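VP5 (Halorubrum pleomorphic virus 6, PDB 6QGL) probably acts as the envelope spike that fuses the membrane of this archaeal virus with that of its host cell. Local coordinates at residues L26-V31 with R116-K121; E306-I311 with T448-V453; W360-S365 with I374-Y379. One frame throughout, in Å; residues are numbered along the deposited sequence.

How the contacts relate
Following the chain from its N terminus, contact 1 comes first: 26-31 meets 116-121 of helix 97-140, closing a loop of 84 residues, mostly helix with no strand. It is complete before contact 2 opens, so the two are in series, with centres about 35 Å apart on opposite sides of the chain's centre. Contact 2 pairs strand 305-311 with strand 447-454 and closes a loop of 136 residues that contains no helix. Contact 3, joining 360-365 to 374-379 across just eight residues, is nested inside that loop; its nearest atoms lie about 8 Å from those of contact 2. Contact 1 thus belongs to the helical part, contacts 2 and 3 to the strand-rich part.

Contact 1 of 3, residues L26-V31 with R116-K121; sequences LREFEV and RTNFYK
Asn118 lays its carboxamide against the backbone of Arg27, Glu28 and Phe29, using both ends of the amide. ND2 donates to the carbonyl O of Arg27 at 2.7 Å, while OD1 accepts from the backbone N of Phe29 at 3.1 Å. This second bond is straight at the hydrogen (175°), yet the donor sits above the carbonyl plane of Asn118, with a C=O...N angle of only 95°. The Phe29 CB packs on the same amide, 3.8 Å from Asn118 ND2; its ring leads away from the helix. One turn further along helix 97-140, the chi3 bend of Lys121 (77°) directs NZ toward the carbonyl of Phe29 and the carboxylate of Glu28. Lys121 NZ makes a weak hydrogen bond to the carbonyl O of Phe29 at 3.3 Å. The extended Glu28 crosses Lys121 at about a right angle, and its OE2 stands 3.7 Å from Lys121 NZ, a long salt bridge. The methyl CG1 of Val31 rests beside the root of the lysine, 3.8 Å from Lys121 CB. Arg27 turns its guanidinium the other way, to a salt bridge with Asp293 on helix 289-296. With Asn118 ND2 also bonded to the carbonyl O of Trp24, the buried amide has three backbone partners, which would fix its rotation; the weak hydrogen bond and long salt bridge of Lys121 suggest a looser polar hold, added to its aliphatic packing on Val31.

Contact 2 of 3, residues E306-I311 with T448-V453; sequences EATITI and TVDKLV
The strand segments 306-311 and 448-453 run antiparallel, their axes 4.7 Å apart at closest approach and their directions at 168°. At one end Thr310 and Thr448 exchange two backbone bonds; at the other, Val453 N donates to Glu306 O at 2.8 Å and the return bond is weak. Between them the register shifts by one residue: Asp450 and Lys451 both fall opposite Thr308, whose O accepts from Asp450 N at 2.8 Å and whose N donates to Lys451 O at 3.0 Å. With the helical backbone angles of Asp450, this is a beta bulge. On one face, Ile309 CD1 lies against Val449 CG2 at 3.7 Å, and Leu452 CD2 reaches Ala307 CB at 3.7 Å. On the other face Lys451, extended beyond CG (chi2 179°), lays CG and CE along Thr308, each 3.5 Å from its OG1. Asp450, at the bulge, points toward the partner strand and crosses Thr310 at about a right angle, carboxylate beside CB and CG2; Thr310 OG1 bonds to Thr317 OG1 and Ala316 O. In the six-stranded antiparallel sheet, strand 447-454 lies between 337-338 and 305-311, and strand 317-324 flanks 305-311 beyond, where Phe322 packs on Ala307 and Ile309.

Contact 3 of 3, residues W360-S365 with I374-Y379; sequences WDAINS and ITSEPY
Two loops of the strand-rich region meet here, one linking strands 357-359 and 366-367, the other leading from strand 371-374 to strand 382-388. Trp360 is buried and touches Ile374, Ser376, Glu377, Pro378 and Tyr379 of the second loop. Its indole points an edge at that loop: CZ2 stands 3.5 Å from the carbonyl O of Ser376, in the ring plane, and CH2 is 3.4 Å from Glu377 O. Farther round, CZ3 comes over one face of Tyr379 and lies 3.8 Å from its CE2. The result is a T-shaped pair, planes at 80° and centroids 5.3 Å apart, with the tryptophan supplying the edge. At the pyrrole end NE1 lies 3.4 Å from Ile374 CG2. An inverse gamma turn is centred on Ala362, and Thr375 N donates to Ala362 O at 2.9 Å. Next to this bond Ile363 and Ile374 form a single backbone bridge. The first torsion of Ile363 (chi1 -169°) swings CG1 away from its own amide nitrogen and sets it 3.8 Å from Ile374 CG2. Strand 422-431 lines the same region, with Phe429 touching Trp360 and meeting Tyr379 edge-to-face, and Ile384 of strand 382-388 packs on Trp360, Ile374 and Pro378.

Contact 1 of 3, residues L26-V31 with R116-K121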
loop_
_atom_site.group_PDB
_atom_site.type_symbol
_atom_site.label_atom_id
_atom_site.label_comp_id
_atom_site.label_asym_id
_atom_site.label_seq_id
_atom_site.Cartn_x
_atom_site.Cartn_y
_atom_site.Cartn_z
ATOM N N LEU A 26 -7.848 -6.214 -8.411
ATOM C CA LEU A 26 -8.528 -7.477 -8.708
ATOM C C LEU A 26 -10.000 -7.534 -8.306
ATOM O O LEU A 26 -10.707 -8.430 -8.770
ATOM C CB LEU A 26 -7.757 -8.656 -8.072
ATOM C CG LEU A 26 -6.260 -8.751 -8.404
ATOM C CD1 LEU A 26 -5.546 -9.656 -7.439
ATOM C CD2 LEU A 26 -6.031 -9.205 -9.837
ATOM N N ARG A 27 -10.463 -6.617 -7.436
ATOM C CA ARG A 27 -11.851 -6.608 -6.944
ATOM C C ARG A 27 -12.310 -5.198 -6.616
ATOM O O ARG A 27 -11.472 -4.309 -6.484
ATOM C CB ARG A 27 -11.963 -7.438 -5.649
ATOM C CG ARG A 27 -11.571 -8.892 -5.781
ATOM C CD ARG A 27 -11.430 -9.601 -4.453
ATOM N NE ARG A 27 -10.315 -9.088 -3.662
ATOM C CZ ARG A 27 -9.056 -9.502 -3.755
ATOM N NH1 ARG A 27 -8.717 -10.440 -4.632
ATOM N NH2 ARG A 27 -8.126 -8.978 -2.973
ATOM N N GLU A 28 -13.634 -5.009 -6.415
ATOM C CA GLU A 28 -14.199 -3.729 -5.998
ATOM C C GLU A 28 -13.661 -3.464 -4.589
ATOM O O GLU A 28 -13.811 -4.308 -3.699
ATOM C CB GLU A 28 -15.738 -3.762 -6.019
ATOM C CG GLU A 28 -16.373 -2.454 -5.567
ATOM C CD GLU A 28 -17.867 -2.282 -5.778
ATOM O OE1 GLU A 28 -18.534 -3.238 -6.239
ATOM O OE2 GLU A 28 -18.371 -1.176 -5.479
ATOM N N PHE A 29 -12.960 -2.337 -4.427
ATOM C CA PHE A 29 -12.329 -1.958 -3.169
ATOM C C PHE A 29 -13.090 -0.840 -2.468
ATOM O O PHE A 29 -13.373 0.197 -3.076
ATOM C CB PHE A 29 -10.856 -1.573 -3.411
ATOM C CG PHE A 29 -10.089 -1.119 -2.192
ATOM C CD1 PHE A 29 -9.548 -2.044 -1.307
ATOM C CD2 PHE A 29 -9.888 0.233 -1.940
ATOM C CE1 PHE A 29 -8.838 -1.624 -0.181
ATOM C CE2 PHE A 29 -9.181 0.654 -0.811
ATOM C CZ PHE A 29 -8.661 -0.278 0.062
ATOM N N GLU A 30 -13.411 -1.057 -1.186
ATOM C CA GLU A 30 -14.115 -0.075 -0.367
ATOM C C GLU A 30 -13.121 0.892 0.255
ATOM O O GLU A 30 -12.106 0.463 0.814
ATOM C CB GLU A 30 -14.988 -0.753 0.697
ATOM C CG GLU A 30 -16.334 -1.205 0.152
ATOM C CD GLU A 30 -17.343 -1.710 1.168
ATOM O OE1 GLU A 30 -17.482 -1.086 2.245
ATOM O OE2 GLU A 30 -18.016 -2.724 0.871
ATOM N N VAL A 31 -13.397 2.198 0.119
ATOM C CA VAL A 31 -12.534 3.264 0.636
ATOM C C VAL A 31 -12.609 3.372 2.165
ATOM O O VAL A 31 -13.637 3.046 2.767
ATOM C CB VAL A 31 -12.750 4.645 -0.059
ATOM C CG1 VAL A 31 -12.570 4.541 -1.569
ATOM C CG2 VAL A 31 -14.107 5.267 0.291
ATOM N N ARG A 116 -10.006 1.416 -12.401
ATOM C CA ARG A 116 -10.090 2.877 -12.457
ATOM C C ARG A 116 -11.014 3.448 -11.398
ATOM O O ARG A 116 -10.613 4.384 -10.709
ATOM C CB ARG A 116 -10.492 3.372 -13.846
ATOM C CG ARG A 116 -9.378 3.263 -14.856
ATOM C CD ARG A 116 -9.594 4.214 -16.008
ATOM N NE ARG A 116 -8.686 3.893 -17.098
ATOM C CZ ARG A 116 -7.476 4.419 -17.261
ATOM N NH1 ARG A 116 -7.024 5.340 -16.414
ATOM N NH2 ARG A 116 -6.716 4.037 -18.272
ATOM N N THR A 117 -12.232 2.879 -11.250
ATOM C CA THR A 117 -13.218 3.309 -10.251
ATOM C C THR A 117 -12.611 3.247 -8.851
ATOM O O THR A 117 -12.736 4.223 -8.118
ATOM C CB THR A 117 -14.546 2.533 -10.387
ATOM O OG1 THR A 117 -15.093 2.776 -11.682
ATOM C CG2 THR A 117 -15.579 2.931 -9.347
ATOM N N ASN A 118 -11.910 2.142 -8.507
ATOM C CA ASN A 118 -11.257 1.984 -7.200
ATOM C C ASN A 118 -10.204 3.055 -6.962
ATOM O O ASN A 118 -10.164 3.643 -5.880
ATOM C CB ASN A 118 -10.628 0.600 -7.060
ATOM C CG ASN A 118 -11.612 -0.531 -6.978
ATOM O OD1 ASN A 118 -12.819 -0.357 -6.754
ATOM N ND2 ASN A 118 -11.105 -1.725 -7.175
ATOM N N PHE A 119 -9.373 3.318 -7.985
ATOM C CA PHE A 119 -8.312 4.315 -7.954
ATOM C C PHE A 119 -8.880 5.729 -7.762
ATOM O O PHE A 119 -8.448 6.428 -6.843
ATOM C CB PHE A 119 -7.444 4.208 -9.222
ATOM C CG PHE A 119 -6.323 5.210 -9.321
ATOM C CD1 PHE A 119 -5.206 5.113 -8.498
ATOM C CD2 PHE A 119 -6.371 6.239 -10.255
ATOM C CE1 PHE A 119 -4.173 6.049 -8.585
ATOM C CE2 PHE A 119 -5.329 7.164 -10.351
ATOM C CZ PHE A 119 -4.236 7.059 -9.518
ATOM N N TYR A 120 -9.872 6.131 -8.590
ATOM C CA TYR A 120 -10.498 7.456 -8.485
ATOM C C TYR A 120 -11.334 7.615 -7.221
ATOM O O TYR A 120 -11.418 8.726 -6.697
ATOM C CB TYR A 120 -11.325 7.808 -9.731
ATOM C CG TYR A 120 -10.573 7.745 -11.041
ATOM C CD1 TYR A 120 -9.275 8.237 -11.149
ATOM C CD2 TYR A 120 -11.182 7.248 -12.188
ATOM C CE1 TYR A 120 -8.580 8.180 -12.353
ATOM C CE2 TYR A 120 -10.499 7.191 -13.399
ATOM C CZ TYR A 120 -9.200 7.662 -13.477
ATOM O OH TYR A 120 -8.528 7.604 -14.668
ATOM N N LYS A 121 -11.931 6.510 -6.719
ATOM C CA LYS A 121 -12.716 6.510 -5.482
ATOM C C LYS A 121 -11.841 6.897 -4.291
ATOM O O LYS A 121 -12.284 7.693 -3.464
ATOM C CB LYS A 121 -13.389 5.149 -5.239
ATOM C CG LYS A 121 -14.880 5.135 -5.560
ATOM C CD LYS A 121 -15.443 3.728 -5.759
ATOM C CE LYS A 121 -15.683 2.933 -4.495
ATOM N NZ LYS A 121 -15.909 1.494 -4.797
#

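Contact 2 of 3, residues E306-I311 with T448-V453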
loop_
_atom_site.group_PDB
_atom_site.type_symbol
_atom_site.label_atom_id
_atom_site.label_comp_id
_atom_site.label_asym_id
_atom_site.label_seq_id
_atom_site.Cartn_x
_atom_site.Cartn_y
_atom_site.Cartn_z
ATOM N N GLU A 306 11.544 -19.852 4.153
ATOM C CA GLU A 306 11.132 -18.959 5.238
ATOM C C GLU A 306 12.385 -18.196 5.674
ATOM O O GLU A 306 13.351 -18.803 6.144
ATOM C CB GLU A 306 10.511 -19.750 6.410
ATOM C CG GLU A 306 10.005 -18.890 7.563
ATOM C CD GLU A 306 8.659 -18.203 7.405
ATOM O OE1 GLU A 306 7.982 -18.413 6.372
ATOM O OE2 GLU A 306 8.276 -17.457 8.334
ATOM N N ALA A 307 12.384 -16.875 5.466
ATOM C CA ALA A 307 13.522 -16.016 5.775
ATOM C C ALA A 307 13.385 -15.288 7.097
ATOM O O ALA A 307 12.350 -14.673 7.359
ATOM C CB ALA A 307 13.727 -15.009 4.655
ATOM N N THR A 308 14.443 -15.339 7.921
ATOM C CA THR A 308 14.517 -14.603 9.181
ATOM C C THR A 308 15.347 -13.370 8.839
ATOM O O THR A 308 16.531 -13.481 8.516
ATOM C CB THR A 308 15.070 -15.478 10.319
ATOM O OG1 THR A 308 14.327 -16.696 10.383
ATOM C CG2 THR A 308 15.006 -14.786 11.669
ATOM N N ILE A 309 14.687 -12.213 8.809
ATOM C CA ILE A 309 15.269 -10.922 8.429
ATOM C C ILE A 309 15.543 -10.079 9.657
ATOM O O ILE A 309 14.850 -10.227 10.658
ATOM C CB ILE A 309 14.275 -10.215 7.442
ATOM C CG1 ILE A 309 14.006 -11.063 6.188
ATOM C CG2 ILE A 309 14.670 -8.777 7.064
ATOM C CD1 ILE A 309 15.196 -11.513 5.424
ATOM N N THR A 310 16.541 -9.185 9.576
ATOM C CA THR A 310 16.840 -8.230 10.633
ATOM C C THR A 310 17.169 -6.861 9.997
ATOM O O THR A 310 18.005 -6.763 9.099
ATOM C CB THR A 310 17.857 -8.739 11.674
ATOM O OG1 THR A 310 17.843 -7.848 12.788
ATOM C CG2 THR A 310 19.266 -8.861 11.159
ATOM N N ILE A 311 16.441 -5.828 10.446
ATOM C CA ILE A 311 16.544 -4.445 9.977
ATOM C C ILE A 311 17.734 -3.777 10.660
ATOM O O ILE A 311 17.790 -3.739 11.888
ATOM C CB ILE A 311 15.196 -3.686 10.208
ATOM C CG1 ILE A 311 13.943 -4.528 9.782
ATOM C CG2 ILE A 311 15.197 -2.290 9.554
ATOM C CD1 ILE A 311 13.874 -5.140 8.295
ATOM N N THR A 448 19.159 -7.479 6.476
ATOM C CA THR A 448 20.121 -8.579 6.381
ATOM C C THR A 448 19.363 -9.896 6.550
ATOM O O THR A 448 18.555 -10.028 7.475
ATOM C CB THR A 448 21.307 -8.421 7.362
ATOM O OG1 THR A 448 20.854 -8.573 8.696
ATOM C CG2 THR A 448 21.983 -7.088 7.262
ATOM N N VAL A 449 19.599 -10.849 5.635
ATOM C CA VAL A 449 18.964 -12.168 5.658
ATOM C C VAL A 449 19.778 -13.045 6.615
ATOM O O VAL A 449 20.902 -13.416 6.289
ATOM C CB VAL A 449 18.835 -12.792 4.236
ATOM C CG1 VAL A 449 18.091 -14.126 4.279
ATOM C CG2 VAL A 449 18.157 -11.830 3.261
ATOM N N ASP A 450 19.232 -13.326 7.814
ATOM C CA ASP A 450 19.914 -14.129 8.833
ATOM C C ASP A 450 19.999 -15.597 8.432
ATOM O O ASP A 450 21.101 -16.127 8.280
ATOM C CB ASP A 450 19.247 -13.974 10.216
ATOM C CG ASP A 450 19.228 -12.558 10.754
ATOM O OD1 ASP A 450 20.283 -11.890 10.702
ATOM O OD2 ASP A 450 18.165 -12.127 11.250
ATOM N N LYS A 451 18.835 -16.243 8.243
ATOM C CA LYS A 451 18.739 -17.649 7.861
ATOM C C LYS A 451 17.569 -17.906 6.911
ATOM O O LYS A 451 16.576 -17.173 6.933
ATOM C CB LYS A 451 18.667 -18.565 9.107
ATOM C CG LYS A 451 17.427 -18.376 9.987
ATOM C CD LYS A 451 17.406 -19.326 11.174
ATOM C CE LYS A 451 16.167 -19.139 12.014
ATOM N NZ LYS A 451 16.140 -20.063 13.177
ATOM N N LEU A 452 17.698 -18.954 6.080
ATOM C CA LEU A 452 16.674 -19.392 5.135
ATOM C C LEU A 452 16.290 -20.831 5.472
ATOM O O LEU A 452 17.090 -21.750 5.290
ATOM C CB LEU A 452 17.156 -19.257 3.678
ATOM C CG LEU A 452 17.218 -17.835 3.117
ATOM C CD1 LEU A 452 18.158 -17.759 1.935
ATOM C CD2 LEU A 452 15.842 -17.340 2.725
ATOM N N VAL A 453 15.078 -21.004 6.019
ATOM C CA VAL A 453 14.536 -22.285 6.473
ATOM C C VAL A 453 13.617 -22.889 5.410
ATOM O O VAL A 453 12.644 -22.245 5.014
ATOM C CB VAL A 453 13.798 -22.114 7.843
ATOM C CG1 VAL A 453 13.191 -23.424 8.334
ATOM C CG2 VAL A 453 14.721 -21.530 8.908
#

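Contact 3 of 3, residues W360-S365 with I374-Y379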
loop_
_atom_site.group_PDB
_atom_site.type_symbol
_atom_site.label_atom_id
_atom_site.label_comp_id
_atom_site.label_asym_id
_atom_site.label_seq_id
_atom_site.Cartn_x
_atom_site.Cartn_y
_atom_site.Cartn_z
ATOM N N TRP A 360 16.330 -2.865 22.516
ATOM C CA TRP A 360 16.097 -1.442 22.742
ATOM C C TRP A 360 17.261 -0.865 23.559
ATOM O O TRP A 360 17.222 -0.863 24.792
ATOM C CB TRP A 360 14.740 -1.211 23.428
ATOM C CG TRP A 360 14.369 0.236 23.504
ATOM C CD1 TRP A 360 14.606 1.090 24.540
ATOM C CD2 TRP A 360 13.775 1.020 22.463
ATOM N NE1 TRP A 360 14.169 2.353 24.221
ATOM C CE2 TRP A 360 13.648 2.339 22.953
ATOM C CE3 TRP A 360 13.320 0.733 21.167
ATOM C CZ2 TRP A 360 13.080 3.369 22.194
ATOM C CZ3 TRP A 360 12.759 1.755 20.415
ATOM C CH2 TRP A 360 12.643 3.054 20.928
ATOM N N ASP A 361 18.310 -0.406 22.858
ATOM C CA ASP A 361 19.522 0.147 23.468
ATOM C C ASP A 361 19.402 1.629 23.856
ATOM O O ASP A 361 20.209 2.112 24.654
ATOM C CB ASP A 361 20.751 -0.092 22.564
ATOM C CG ASP A 361 21.014 -1.541 22.178
ATOM O OD1 ASP A 361 20.717 -2.442 22.996
ATOM O OD2 ASP A 361 21.533 -1.773 21.066
ATOM N N ALA A 362 18.395 2.342 23.305
ATOM C CA ALA A 362 18.155 3.766 23.571
ATOM C C ALA A 362 17.342 3.973 24.869
ATOM O O ALA A 362 16.209 4.462 24.834
ATOM C CB ALA A 362 17.455 4.406 22.376
ATOM N N ILE A 363 17.944 3.597 26.013
ATOM C CA ILE A 363 17.333 3.673 27.344
ATOM C C ILE A 363 18.336 4.155 28.409
ATOM O O ILE A 363 19.502 3.752 28.385
ATOM C CB ILE A 363 16.657 2.304 27.706
ATOM C CG1 ILE A 363 15.775 2.404 28.976
ATOM C CG2 ILE A 363 17.673 1.140 27.798
ATOM C CD1 ILE A 363 14.729 1.321 29.113
ATOM N N ASN A 364 17.876 5.023 29.331
ATOM C CA ASN A 364 18.691 5.530 30.438
ATOM C C ASN A 364 18.844 4.442 31.491
ATOM O O ASN A 364 17.903 3.679 31.722
ATOM C CB ASN A 364 18.061 6.774 31.066
ATOM C CG ASN A 364 18.247 8.052 30.283
ATOM O OD1 ASN A 364 18.817 8.079 29.184
ATOM N ND2 ASN A 364 17.767 9.148 30.846
ATOM N N SER A 365 20.030 4.372 32.124
ATOM C CA SER A 365 20.347 3.375 33.145
ATOM C C SER A 365 19.520 3.553 34.419
ATOM O O SER A 365 18.935 2.591 34.898
ATOM C CB SER A 365 21.840 3.387 33.468
ATOM O OG SER A 365 22.202 2.324 34.335
ATOM N N ILE A 374 13.580 6.712 28.135
ATOM C CA ILE A 374 14.109 6.229 26.853
ATOM C C ILE A 374 14.536 7.435 25.995
ATOM O O ILE A 374 13.940 8.505 26.127
ATOM C CB ILE A 374 13.134 5.251 26.136
ATOM C CG1 ILE A 374 11.768 5.912 25.824
ATOM C CG2 ILE A 374 12.962 3.966 26.962
ATOM C CD1 ILE A 374 10.862 5.172 24.845
ATOM N N THR A 375 15.582 7.280 25.157
ATOM C CA THR A 375 16.128 8.385 24.351
ATOM C C THR A 375 15.683 8.369 22.866
ATOM O O THR A 375 16.246 9.105 22.048
ATOM C CB THR A 375 17.663 8.449 24.485
ATOM O OG1 THR A 375 18.244 7.271 23.928
ATOM C CG2 THR A 375 18.127 8.635 25.923
ATOM N N SER A 376 14.663 7.561 22.530
ATOM C CA SER A 376 14.107 7.458 21.177
ATOM C C SER A 376 12.601 7.217 21.235
ATOM O O SER A 376 12.098 6.774 22.267
ATOM C CB SER A 376 14.797 6.351 20.385
ATOM O OG SER A 376 16.055 6.784 19.895
ATOM N N GLU A 377 11.877 7.538 20.144
ATOM C CA GLU A 377 10.424 7.373 20.074
ATOM C C GLU A 377 10.015 5.889 20.078
ATOM O O GLU A 377 10.515 5.124 19.246
ATOM C CB GLU A 377 9.834 8.120 18.858
ATOM C CG GLU A 377 8.309 8.169 18.829
ATOM C CD GLU A 377 7.671 9.441 18.300
ATOM O OE1 GLU A 377 8.120 9.950 17.248
ATOM O OE2 GLU A 377 6.699 9.916 18.932
ATOM N N PRO A 378 9.119 5.472 21.010
ATOM C CA PRO A 378 8.672 4.068 21.019
ATOM C C PRO A 378 7.828 3.756 19.784
ATOM O O PRO A 378 7.061 4.610 19.329
ATOM C CB PRO A 378 7.863 3.960 22.315
ATOM C CG PRO A 378 7.379 5.333 22.578
ATOM C CD PRO A 378 8.441 6.260 22.063
ATOM N N TYR A 379 8.002 2.553 19.221
ATOM C CA TYR A 379 7.306 2.128 18.008
ATOM C C TYR A 379 5.852 1.759 18.272
ATOM O O TYR A 379 5.558 1.067 19.250
ATOM C CB TYR A 379 8.042 0.962 17.325
ATOM C CG TYR A 379 9.536 1.147 17.139
ATOM C CD1 TYR A 379 10.062 2.357 16.691
ATOM C CD2 TYR A 379 10.415 0.083 17.313
ATOM C CE1 TYR A 379 11.430 2.520 16.478
ATOM C CE2 TYR A 379 11.787 0.234 17.107
ATOM C CZ TYR A 379 12.290 1.454 16.684
ATOM O OH TYR A 379 13.640 1.607 16.474
#